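Local coordinates for DUF3822 family protein (Bacteroides thetaiotaomicron VPI-5482, PDB 3HRG) that is of unknown function but adopts an actin-like ATPase fold, so that nucleotide binding is conceivable though not established, at residues A50-V55 with Y128-E133; S14-L17 with F22-S25; Y202-K205 with N210-R213; I174-F177 with L183-N186. One frame throughout, in Å; residues are numbered along the deposited sequence.

Contact 1. Residues A50-V55 with Y128-E133; sequences ANLKNV and YTFLNE
Leu52 and Lys53 of helix 48-58 meet Phe130 and Leu131 of helix 125-134, the two short helical segments running in nearly the same direction, 25° between them, with axes 10.6 Å apart. Both helices belong to the first of the two lobes that make up this actin-like fold, and at this spacing only side chains bridge them. Phe130 points across: with CG anti to its backbone nitrogen (chi1 177°), the ring projects between Leu52 and Lys53. The extended chain of Lys53 runs over one face of that ring, offset toward the rim, and its CG stands 4.0 Å from the centroid of Phe130, a CH-pi contact made by the aliphatic part of the lysine. Leu52, in one of its two conformers, approaches the ring obliquely, bringing CD2 to 3.6 Å from Phe130 CD2. Deeper in, Leu52 and Leu131 cross at about a right angle, and both also rest on Leu17 of the sheet, so the leucines form the buried floor while Lys53 lies on the exposed border. Phe56, one turn further along helix 48-58, adds an edge-to-face contact with Phe130. In that conformer the same methyl serves Leu131 too, Leu52 CD2 lying 3.7 Å from Leu131 CG.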
loop_
_atom_site.group_PDB
_atom_site.type_symbol
_atom_site.label_atom_id
_atom_site.label_comp_id
_atom_site.label_asym_id
_atom_site.label_seq_id
_atom_site.Cartn_x
_atom_site.Cartn_y
_atom_site.Cartn_z
ATOM N N ALA A 50 -9.687 10.454 -14.747
ATOM C CA ALA A 50 -10.929 10.251 -15.505
ATOM C C ALA A 50 -11.744 9.121 -14.883
ATOM O O ALA A 50 -12.970 9.221 -14.795
ATOM C CB ALA A 50 -10.661 10.007 -17.031
ATOM N N ASN A 51 -11.073 8.055 -14.445
ATOM C CA ASN A 51 -11.765 6.961 -13.750
ATOM C C ASN A 51 -12.363 7.451 -12.442
ATOM O O ASN A 51 -13.489 7.073 -12.107
ATOM C CB ASN A 51 -10.850 5.768 -13.517
ATOM C CG ASN A 51 -10.755 4.844 -14.731
ATOM O OD1 ASN A 51 -11.691 4.114 -15.014
ATOM N ND2 ASN A 51 -9.599 4.807 -15.385
ATOM N N LEU A 52 -11.600 8.273 -11.715
ATOM C CA LEU A 52 -12.053 8.828 -10.444
ATOM C C LEU A 52 -13.294 9.719 -10.637
ATOM O O LEU A 52 -14.267 9.594 -9.892
ATOM C CB LEU A 52 -10.895 9.588 -9.771
ATOM C CG LEU A 52 -11.001 10.087 -8.332
ATOM C CD1 LEU A 52 -11.211 8.933 -7.415
ATOM C CD2 LEU A 52 -9.724 10.831 -7.956
ATOM N N LYS A 53 -13.255 10.611 -11.628
ATOM C CA LYS A 53 -14.390 11.476 -11.876
ATOM C C LYS A 53 -15.626 10.641 -12.224
ATOM O O LYS A 53 -16.722 10.978 -11.799
ATOM C CB LYS A 53 -14.087 12.512 -12.950
ATOM C CG LYS A 53 -13.089 13.582 -12.483
ATOM C CD LYS A 53 -12.732 14.551 -13.597
ATOM C CE LYS A 53 -11.791 15.642 -13.100
ATOM N NZ LYS A 53 -11.484 16.662 -14.149
ATOM N N ASN A 54 -15.443 9.576 -13.004
ATOM C CA ASN A 54 -16.559 8.683 -13.338
ATOM C C ASN A 54 -17.169 8.015 -12.094
ATOM O O ASN A 54 -18.373 8.026 -11.940
ATOM C CB ASN A 54 -16.132 7.570 -14.317
ATOM C CG ASN A 54 -16.025 8.036 -15.739
ATOM O OD1 ASN A 54 -16.597 9.063 -16.100
ATOM N ND2 ASN A 54 -15.324 7.259 -16.586
ATOM N N VAL A 55 -16.340 7.472 -11.211
ATOM C CA VAL A 55 -16.879 6.768 -10.025
ATOM C C VAL A 55 -17.555 7.758 -9.049
ATOM O O VAL A 55 -18.560 7.411 -8.439
ATOM C CB VAL A 55 -15.841 5.884 -9.287
ATOM C CG1 VAL A 55 -14.902 6.711 -8.422
ATOM C CG2 VAL A 55 -16.563 4.864 -8.390
ATOM N N TYR A 128 -4.998 14.643 -7.182
ATOM C CA TYR A 128 -4.959 15.398 -5.923
ATOM C C TYR A 128 -5.922 16.599 -5.923
ATOM O O TYR A 128 -6.666 16.802 -4.975
ATOM C CB TYR A 128 -3.522 15.878 -5.588
ATOM C CG TYR A 128 -3.554 16.830 -4.419
ATOM C CD1 TYR A 128 -3.688 16.340 -3.126
ATOM C CD2 TYR A 128 -3.549 18.201 -4.605
ATOM C CE1 TYR A 128 -3.775 17.203 -2.029
ATOM C CE2 TYR A 128 -3.654 19.065 -3.519
ATOM C CZ TYR A 128 -3.757 18.539 -2.233
ATOM O OH TYR A 128 -3.850 19.369 -1.137
ATOM N N THR A 129 -5.902 17.395 -6.981
ATOM C CA THR A 129 -6.778 18.569 -7.111
ATOM C C THR A 129 -8.231 18.160 -7.016
ATOM O O THR A 129 -9.010 18.772 -6.307
ATOM C CB THR A 129 -6.522 19.266 -8.453
ATOM O OG1 THR A 129 -5.122 19.614 -8.519
ATOM C CG2 THR A 129 -7.395 20.524 -8.636
ATOM N N PHE A 130 -8.583 17.086 -7.708
ATOM C CA PHE A 130 -9.950 16.623 -7.675
ATOM C C PHE A 130 -10.337 16.167 -6.270
ATOM O O PHE A 130 -11.380 16.560 -5.778
ATOM C CB PHE A 130 -10.192 15.502 -8.679
ATOM C CG PHE A 130 -11.583 14.961 -8.626
ATOM C CD1 PHE A 130 -12.623 15.656 -9.203
ATOM C CD2 PHE A 130 -11.852 13.784 -7.952
ATOM C CE1 PHE A 130 -13.918 15.181 -9.137
ATOM C CE2 PHE A 130 -13.147 13.290 -7.881
ATOM C CZ PHE A 130 -14.180 13.984 -8.471
ATOM N N LEU A 131 -9.498 15.352 -5.634
ATOM C CA LEU A 131 -9.802 14.865 -4.283
ATOM C C LEU A 131 -9.816 15.961 -3.207
ATOM O O LEU A 131 -10.650 15.914 -2.301
ATOM C CB LEU A 131 -8.881 13.721 -3.897
ATOM C CG LEU A 131 -9.132 12.436 -4.695
ATOM C CD1 LEU A 131 -7.945 11.432 -4.548
ATOM C CD2 LEU A 131 -10.477 11.783 -4.310
ATOM N N ASN A 132 -8.941 16.947 -3.332
ATOM C CA ASN A 132 -8.901 18.066 -2.393
ATOM C C ASN A 132 -10.178 18.918 -2.509
ATOM O O ASN A 132 -10.635 19.490 -1.526
ATOM C CB ASN A 132 -7.640 18.890 -2.627
ATOM C CG ASN A 132 -7.509 20.033 -1.663
ATOM O OD1 ASN A 132 -7.248 19.831 -0.463
ATOM N ND2 ASN A 132 -7.623 21.240 -2.180
ATOM N N GLU A 133 -10.765 18.980 -3.706
ATOM C CA GLU A 133 -12.025 19.703 -3.909
ATOM C C GLU A 133 -13.159 18.962 -3.215
ATOM O O GLU A 133 -13.995 19.597 -2.591
ATOM C CB GLU A 133 -12.353 19.888 -5.409
ATOM C CG GLU A 133 -11.445 20.903 -6.113
ATOM C CD GLU A 133 -11.432 20.835 -7.660
ATOM O OE1 GLU A 133 -11.864 19.802 -8.254
ATOM O OE2 GLU A 133 -10.942 21.821 -8.282
#

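Contact 2. Residues S14-L17 with F22-S25; sequences SIRL and FSFS
Leu17 and Phe22 face each other where the hairpin of strands 12-17 and 22-28 nears its turn, with the methyl CD2 of Leu17 laid over one face of the phenyl ring. That methyl sits 3.9 Å from the centroid of Phe22, displaced toward the rim, in a CH-pi contact. Further along, Ile15 and Phe24 form a non-hydrogen-bonded pair, Ile15 flanked by Ile71 of the adjacent strand and Phe24 meeting Phe61 edge-to-face. Phe24 has CG beside its backbone nitrogen (chi1 -56°), which swings the ring back toward the neighbouring strand, and Ile15 CG1 meets it obliquely, 3.8 Å from Phe24 CD2.

The face bearing Ser14, Arg16, Ser23 and Ser25 is polar. In one of its two conformers, Arg16 bends at chi3 (57°) and brings its guanidinium toward the neighbouring strand, placing NH2 2.7 Å from Ser23 OG; its NE forms a salt bridge with Asp249, while Ser23 OG is hydrogen-bonded to Glu39. A water lies 2.6 Å from Ser14 OG and gives a weak bond to Ser25 O. Two hydrogen-bonded pairs close the backbone, the straightest link being Arg16 N to Ser23 O at 2.8 Å and 173°.

This hairpin supplies two strands of the mixed five-stranded sheet of the first lobe. Its chemistry divides by face: Leu17 and Phe22 pack on helix 48-58, whereas Asp249 would be expected to stabilise the positive charge of Arg16.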
loop_
_atom_site.group_PDB
_atom_site.type_symbol
_atom_site.label_atom_id
_atom_site.label_comp_id
_atom_site.label_asym_id
_atom_site.label_seq_id
_atom_site.Cartn_x
_atom_site.Cartn_y
_atom_site.Cartn_z
ATOM N N SER A 14 -12.502 5.164 3.692
ATOM C CA SER A 14 -11.120 4.894 3.249
ATOM C C SER A 14 -11.207 4.512 1.791
ATOM O O SER A 14 -12.074 3.716 1.396
ATOM C CB SER A 14 -10.434 3.827 4.069
ATOM O OG SER A 14 -10.308 4.233 5.410
ATOM N N ILE A 15 -10.340 5.133 1.001
ATOM C CA ILE A 15 -10.296 4.970 -0.434
ATOM C C ILE A 15 -8.932 4.515 -0.865
ATOM O O ILE A 15 -7.944 5.187 -0.533
ATOM C CB ILE A 15 -10.556 6.323 -1.151
ATOM C CG1 ILE A 15 -11.944 6.908 -0.799
ATOM C CG2 ILE A 15 -10.477 6.164 -2.679
ATOM C CD1 ILE A 15 -12.213 8.291 -1.362
ATOM N N ARG A 16 -8.862 3.398 -1.601
ATOM C CA ARG A 16 -7.586 2.900 -2.133
ATOM C C ARG A 16 -7.612 3.090 -3.634
ATOM O O ARG A 16 -8.527 2.569 -4.299
ATOM C CB ARG A 16 -7.339 1.419 -1.833
ATOM C CG ARG A 16 -6.040 0.887 -2.503
ATOM C CD ARG A 16 -5.693 -0.523 -2.087
ATOM N NE ARG A 16 -6.766 -1.481 -2.351
ATOM C CZ ARG A 16 -6.819 -2.283 -3.415
ATOM N NH1 ARG A 16 -5.841 -2.292 -4.313
ATOM N NH2 ARG A 16 -7.835 -3.113 -3.554
ATOM N N LEU A 17 -6.620 3.812 -4.155
ATOM C CA LEU A 17 -6.487 4.067 -5.573
ATOM C C LEU A 17 -5.313 3.296 -6.161
ATOM O O LEU A 17 -4.200 3.305 -5.629
ATOM C CB LEU A 17 -6.289 5.560 -5.869
ATOM C CG LEU A 17 -7.352 6.515 -5.319
ATOM C CD1 LEU A 17 -6.991 7.939 -5.674
ATOM C CD2 LEU A 17 -8.752 6.151 -5.802
ATOM N N PHE A 22 -10.280 0.475 -7.790
ATOM C CA PHE A 22 -10.444 1.302 -6.612
ATOM C C PHE A 22 -11.292 0.549 -5.574
ATOM O O PHE A 22 -12.290 -0.111 -5.949
ATOM C CB PHE A 22 -11.125 2.639 -6.900
ATOM C CG PHE A 22 -10.510 3.466 -8.023
ATOM C CD1 PHE A 22 -9.169 3.455 -8.309
ATOM C CD2 PHE A 22 -11.322 4.385 -8.690
ATOM C CE1 PHE A 22 -8.642 4.265 -9.310
ATOM C CE2 PHE A 22 -10.832 5.188 -9.690
ATOM C CZ PHE A 22 -9.487 5.135 -10.008
ATOM N N SER A 23 -10.920 0.683 -4.292
ATOM C CA SER A 23 -11.604 0.048 -3.168
ATOM C C SER A 23 -12.024 1.106 -2.200
ATOM O O SER A 23 -11.295 2.058 -1.957
ATOM C CB SER A 23 -10.673 -0.914 -2.412
ATOM O OG SER A 23 -10.171 -1.856 -3.289
ATOM N N PHE A 24 -13.184 0.916 -1.603
ATOM C CA PHE A 24 -13.755 1.845 -0.673
ATOM C C PHE A 24 -14.267 1.085 0.559
ATOM O O PHE A 24 -14.868 0.016 0.414
ATOM C CB PHE A 24 -14.944 2.547 -1.308
ATOM C CG PHE A 24 -14.636 3.242 -2.599
ATOM C CD1 PHE A 24 -14.693 2.563 -3.797
ATOM C CD2 PHE A 24 -14.308 4.574 -2.609
ATOM C CE1 PHE A 24 -14.410 3.219 -4.995
ATOM C CE2 PHE A 24 -14.040 5.230 -3.782
ATOM C CZ PHE A 24 -14.071 4.551 -4.970
ATOM N N SER A 25 -14.036 1.610 1.755
ATOM C CA SER A 25 -14.582 0.993 2.952
ATOM C C SER A 25 -15.031 2.080 3.920
ATOM O O SER A 25 -14.469 3.172 3.961
ATOM C CB SER A 25 -13.610 0.057 3.627
ATOM O OG SER A 25 -12.502 0.790 4.082
HETATM O O HOH W 1 -12.477 3.436 6.659
#

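Contact 3. Residues Y202-K205 with N210-R213; sequences YVWK and NQER
Trp204, on helix 193-206, presents the edge of its indole to the backbone joining Asn210 and Gln211, and this is where the contact is close. CZ2 of Trp204 lies 3.4 Å from Asn210 O, near the ring plane, and the amide nitrogen of Gln211 also sits in plane at that edge, 3.8 Å from NE1 of Trp204. With CG anti to the backbone nitrogen (chi1 -165°), the tryptophan extends from the helix toward the loop. Its other surroundings are largely apolar: Met163 and Ile236 touch the indole, and Phe209 meets it edge-to-face. Inside the loop, the side chain of Asn210 starts away from the helix and forms an Asx turn. Its OD1 accepts from Glu212 N and Arg213 N, both at 2.9 Å, the two donors arriving from opposite faces of the amide plane. The bond from Arg213 is the straighter at its hydrogen, 165° against 134° for Glu212. This double grip curls the chain between helix 193-206 and strand 215-220, part of the helical crossover that leads back into the sheet of the second lobe. On the exposed side the packing is slighter. Gln211 touches the indole through CG, 3.9 Å from Trp204 NE1, then leads away to Phe235 O, to which its NE2 donates. The side chain of Glu212 starts away from the helix, while Arg213, in one of its two conformers, folds back within the loop, Asn210 CB sitting above its guanidinium plane toward the rim.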
loop_
_atom_site.group_PDB
_atom_site.type_symbol
_atom_site.label_atom_id
_atom_site.label_comp_id
_atom_site.label_asym_id
_atom_site.label_seq_id
_atom_site.Cartn_x
_atom_site.Cartn_y
_atom_site.Cartn_z
ATOM N N TYR A 202 16.582 -11.246 -5.560
ATOM C CA TYR A 202 17.587 -10.190 -5.542
ATOM C C TYR A 202 17.625 -9.567 -4.137
ATOM O O TYR A 202 18.686 -9.416 -3.546
ATOM C CB TYR A 202 17.285 -9.085 -6.563
ATOM C CG TYR A 202 18.325 -8.015 -6.521
ATOM C CD1 TYR A 202 19.470 -8.134 -7.260
ATOM C CD2 TYR A 202 18.180 -6.900 -5.702
ATOM C CE1 TYR A 202 20.452 -7.198 -7.193
ATOM C CE2 TYR A 202 19.183 -5.944 -5.624
ATOM C CZ TYR A 202 20.305 -6.107 -6.379
ATOM O OH TYR A 202 21.323 -5.185 -6.361
ATOM N N VAL A 203 16.469 -9.170 -3.640
ATOM C CA VAL A 203 16.409 -8.549 -2.317
ATOM C C VAL A 203 16.830 -9.538 -1.216
ATOM O O VAL A 203 17.478 -9.172 -0.266
ATOM C CB VAL A 203 15.026 -7.954 -2.016
ATOM C CG1 VAL A 203 14.970 -7.410 -0.570
ATOM C CG2 VAL A 203 14.664 -6.846 -3.073
ATOM N N TRP A 204 16.449 -10.797 -1.343
ATOM C CA TRP A 204 16.831 -11.792 -0.369
ATOM C C TRP A 204 18.354 -11.845 -0.234
ATOM O O TRP A 204 18.895 -11.925 0.871
ATOM C CB TRP A 204 16.318 -13.184 -0.794
ATOM C CG TRP A 204 16.346 -14.231 0.320
ATOM C CD1 TRP A 204 17.392 -15.018 0.706
ATOM C CD2 TRP A 204 15.246 -14.586 1.146
ATOM N NE1 TRP A 204 17.007 -15.817 1.765
ATOM C CE2 TRP A 204 15.684 -15.577 2.037
ATOM C CE3 TRP A 204 13.938 -14.124 1.250
ATOM C CZ2 TRP A 204 14.853 -16.119 3.019
ATOM C CZ3 TRP A 204 13.100 -14.678 2.203
ATOM C CH2 TRP A 204 13.567 -15.681 3.079
ATOM N N LYS A 205 19.044 -11.869 -1.383
ATOM C CA LYS A 205 20.509 -11.950 -1.405
ATOM C C LYS A 205 21.123 -10.636 -0.916
ATOM O O LYS A 205 22.087 -10.655 -0.152
ATOM C CB LYS A 205 21.018 -12.323 -2.811
ATOM C CG LYS A 205 22.539 -12.572 -2.951
ATOM C CD LYS A 205 23.029 -13.783 -2.108
ATOM C CE LYS A 205 24.535 -14.018 -2.180
ATOM N NZ LYS A 205 25.322 -12.853 -1.725
ATOM N N ASN A 210 18.738 -15.606 5.395
ATOM C CA ASN A 210 19.116 -17.008 5.553
ATOM C C ASN A 210 18.064 -17.870 4.857
ATOM O O ASN A 210 16.878 -17.838 5.213
ATOM C CB ASN A 210 19.223 -17.321 7.040
ATOM C CG ASN A 210 19.741 -18.689 7.301
ATOM O OD1 ASN A 210 19.087 -19.677 6.998
ATOM N ND2 ASN A 210 20.919 -18.768 7.905
ATOM N N GLN A 211 18.495 -18.637 3.865
ATOM C CA GLN A 211 17.574 -19.480 3.088
ATOM C C GLN A 211 16.781 -20.520 3.908
ATOM O O GLN A 211 15.677 -20.853 3.516
ATOM C CB GLN A 211 18.292 -20.168 1.932
ATOM C CG GLN A 211 18.816 -19.209 0.874
ATOM C CD GLN A 211 19.493 -19.963 -0.244
ATOM O OE1 GLN A 211 20.726 -19.945 -0.373
ATOM N NE2 GLN A 211 18.708 -20.706 -1.000
ATOM N N GLU A 212 17.330 -20.971 5.035
ATOM C CA GLU A 212 16.672 -21.923 5.956
ATOM C C GLU A 212 15.792 -21.320 7.059
ATOM O O GLU A 212 14.713 -21.831 7.314
ATOM C CB GLU A 212 17.757 -22.816 6.649
ATOM C CG GLU A 212 17.324 -23.607 7.960
ATOM C CD GLU A 212 16.202 -24.653 7.753
ATOM O OE1 GLU A 212 16.209 -25.422 6.762
ATOM O OE2 GLU A 212 15.303 -24.722 8.609
ATOM N N ARG A 213 16.300 -20.285 7.729
ATOM C CA ARG A 213 15.647 -19.632 8.878
ATOM C C ARG A 213 14.625 -18.550 8.528
ATOM O O ARG A 213 13.518 -18.526 9.073
ATOM C CB ARG A 213 16.727 -18.959 9.750
ATOM C CG ARG A 213 16.265 -18.157 11.014
ATOM C CD ARG A 213 17.438 -17.293 11.529
ATOM N NE ARG A 213 17.684 -16.125 10.643
ATOM C CZ ARG A 213 18.848 -15.471 10.508
ATOM N NH1 ARG A 213 19.944 -15.874 11.149
ATOM N NH2 ARG A 213 18.947 -14.428 9.678
#

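Contact 4. Residues I174-F177 with L183-N186; sequences IYCF and LLAN
The beta hairpin of strands 171-178 and 181-189 pairs Ile174-Phe177 with Leu183-Asn186, antiparallel and with axes 4.8 Å apart. Ile174 and Asn186 form a hydrogen-bonded pair: Ile174 N gives an almost straight bond to Asn186 O, 2.8 Å at 175°, and Asn186 N returns one to Ile174 O. Next comes the non-hydrogen-bonded pair of Tyr175 and Ala185, where the methyl CB of Ala185 meets the tyrosine ring obliquely, 3.8 Å from Tyr175 CD1. Beyond it, the ring ends in a hydroxyl that is hydrogen-bonded to Ser144 of helix 144-154. At Cys176 the pairing changes, because Leu183 and Leu184 both stand opposite this one residue in a classic beta bulge. Cys176 N donates to Leu184 O at 2.9 Å, while Cys176 O receives Leu183 N at 2.8 Å, the donor tilted 28° out of the carbonyl plane. The hairpin forms one margin of the five-stranded sheet in the second lobe, strand 181-189 lying outermost. On the bulged strand, Leu183 keeps CG beside its backbone nitrogen (chi1 -58°), and from there CD1 reaches over the backbone of Phe177, 3.8 Å from its carbonyl carbon. Leu184, with CG opposite its backbone nitrogen, lies on the face that helix 193-206 covers, where its CD2 loosely approaches Ile174 CG2 at 4.3 Å.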
loop_
_atom_site.group_PDB
_atom_site.type_symbol
_atom_site.label_atom_id
_atom_site.label_comp_id
_atom_site.label_asym_id
_atom_site.label_seq_id
_atom_site.Cartn_x
_atom_site.Cartn_y
_atom_site.Cartn_z
ATOM N N ILE A 174 7.975 -4.759 -1.731
ATOM C CA ILE A 174 8.722 -5.610 -0.804
ATOM C C ILE A 174 9.083 -4.840 0.461
ATOM O O ILE A 174 9.656 -3.745 0.382
ATOM C CB ILE A 174 9.969 -6.187 -1.460
ATOM C CG1 ILE A 174 9.605 -6.966 -2.728
ATOM C CG2 ILE A 174 10.771 -7.070 -0.472
ATOM C CD1 ILE A 174 10.794 -7.533 -3.485
ATOM N N TYR A 175 8.766 -5.445 1.605
ATOM C CA TYR A 175 8.964 -4.862 2.939
ATOM C C TYR A 175 9.673 -5.902 3.803
ATOM O O TYR A 175 9.119 -6.979 4.086
ATOM C CB TYR A 175 7.637 -4.475 3.571
ATOM C CG TYR A 175 6.777 -3.626 2.662
ATOM C CD1 TYR A 175 6.988 -2.254 2.542
ATOM C CD2 TYR A 175 5.780 -4.208 1.887
ATOM C CE1 TYR A 175 6.189 -1.455 1.683
ATOM C CE2 TYR A 175 4.947 -3.421 1.048
ATOM C CZ TYR A 175 5.184 -2.058 0.939
ATOM O OH TYR A 175 4.415 -1.295 0.091
ATOM N N CYS A 176 10.884 -5.580 4.245
ATOM C CA CYS A 176 11.698 -6.525 5.016
ATOM C C CYS A 176 11.933 -6.058 6.442
ATOM O O CYS A 176 12.183 -4.874 6.666
ATOM C CB CYS A 176 13.047 -6.769 4.321
ATOM S SG CYS A 176 12.842 -7.491 2.710
ATOM N N PHE A 177 11.921 -7.021 7.384
ATOM C CA PHE A 177 12.035 -6.709 8.800
ATOM C C PHE A 177 12.879 -7.636 9.632
ATOM O O PHE A 177 13.000 -8.817 9.333
ATOM C CB PHE A 177 10.642 -6.773 9.461
ATOM C CG PHE A 177 9.675 -5.777 8.941
ATOM C CD1 PHE A 177 8.901 -6.062 7.815
ATOM C CD2 PHE A 177 9.545 -4.537 9.550
ATOM C CE1 PHE A 177 7.986 -5.111 7.351
ATOM C CE2 PHE A 177 8.642 -3.617 9.091
ATOM C CZ PHE A 177 7.876 -3.889 8.000
ATOM N N LEU A 183 13.957 -2.916 7.515
ATOM C CA LEU A 183 15.285 -2.992 6.872
ATOM C C LEU A 183 15.280 -2.440 5.439
ATOM O O LEU A 183 16.292 -1.905 4.970
ATOM C CB LEU A 183 15.737 -4.449 6.809
ATOM C CG LEU A 183 15.858 -5.261 8.109
ATOM C CD1 LEU A 183 16.049 -6.748 7.782
ATOM C CD2 LEU A 183 16.950 -4.740 9.029
ATOM N N LEU A 184 14.139 -2.570 4.754
ATOM C CA LEU A 184 13.992 -2.159 3.370
ATOM C C LEU A 184 12.538 -2.076 2.966
ATOM O O LEU A 184 11.730 -2.921 3.402
ATOM C CB LEU A 184 14.689 -3.193 2.468
ATOM C CG LEU A 184 14.681 -3.088 0.940
ATOM C CD1 LEU A 184 16.022 -3.663 0.378
ATOM C CD2 LEU A 184 13.459 -3.747 0.327
ATOM N N ALA A 185 12.222 -1.062 2.154
ATOM C CA ALA A 185 10.886 -0.916 1.546
ATOM C C ALA A 185 11.086 -0.417 0.115
ATOM O O ALA A 185 11.573 0.697 -0.082
ATOM C CB ALA A 185 10.054 0.051 2.312
ATOM N N ASN A 186 10.785 -1.245 -0.875
ATOM C CA ASN A 186 10.892 -0.791 -2.268
ATOM C C ASN A 186 9.907 -1.551 -3.147
ATOM O O ASN A 186 9.360 -2.582 -2.755
ATOM C CB ASN A 186 12.322 -0.908 -2.828
ATOM C CG ASN A 186 12.516 -0.076 -4.098
ATOM O OD1 ASN A 186 11.923 0.978 -4.233
ATOM N ND2 ASN A 186 13.322 -0.558 -5.028
#

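Contacts 2, 1, 4 and 3 close in that order along the chain and fall into two groups on opposite sides of its centre. Contacts 1 and 2 have centres about 13 Å apart and touch: Leu17 and Phe22 of the hairpin pack against helix 48-58, and Leu17 also meets Leu131. Contacts 3 and 4, their centres likewise about 13 Å apart, touch through Val203, which rests on Ile174, Cys176 and Leu184. Between the groups, contacts 2 and 4 are about 24 Å apart at their centres. Their two five-stranded sheets share the order 3-2-1-4-5, contact 2 pairing the first and second strands and contact 4 the second and marginal third, consistent with the duplicated, two-lobed architecture of actin-like ATPases.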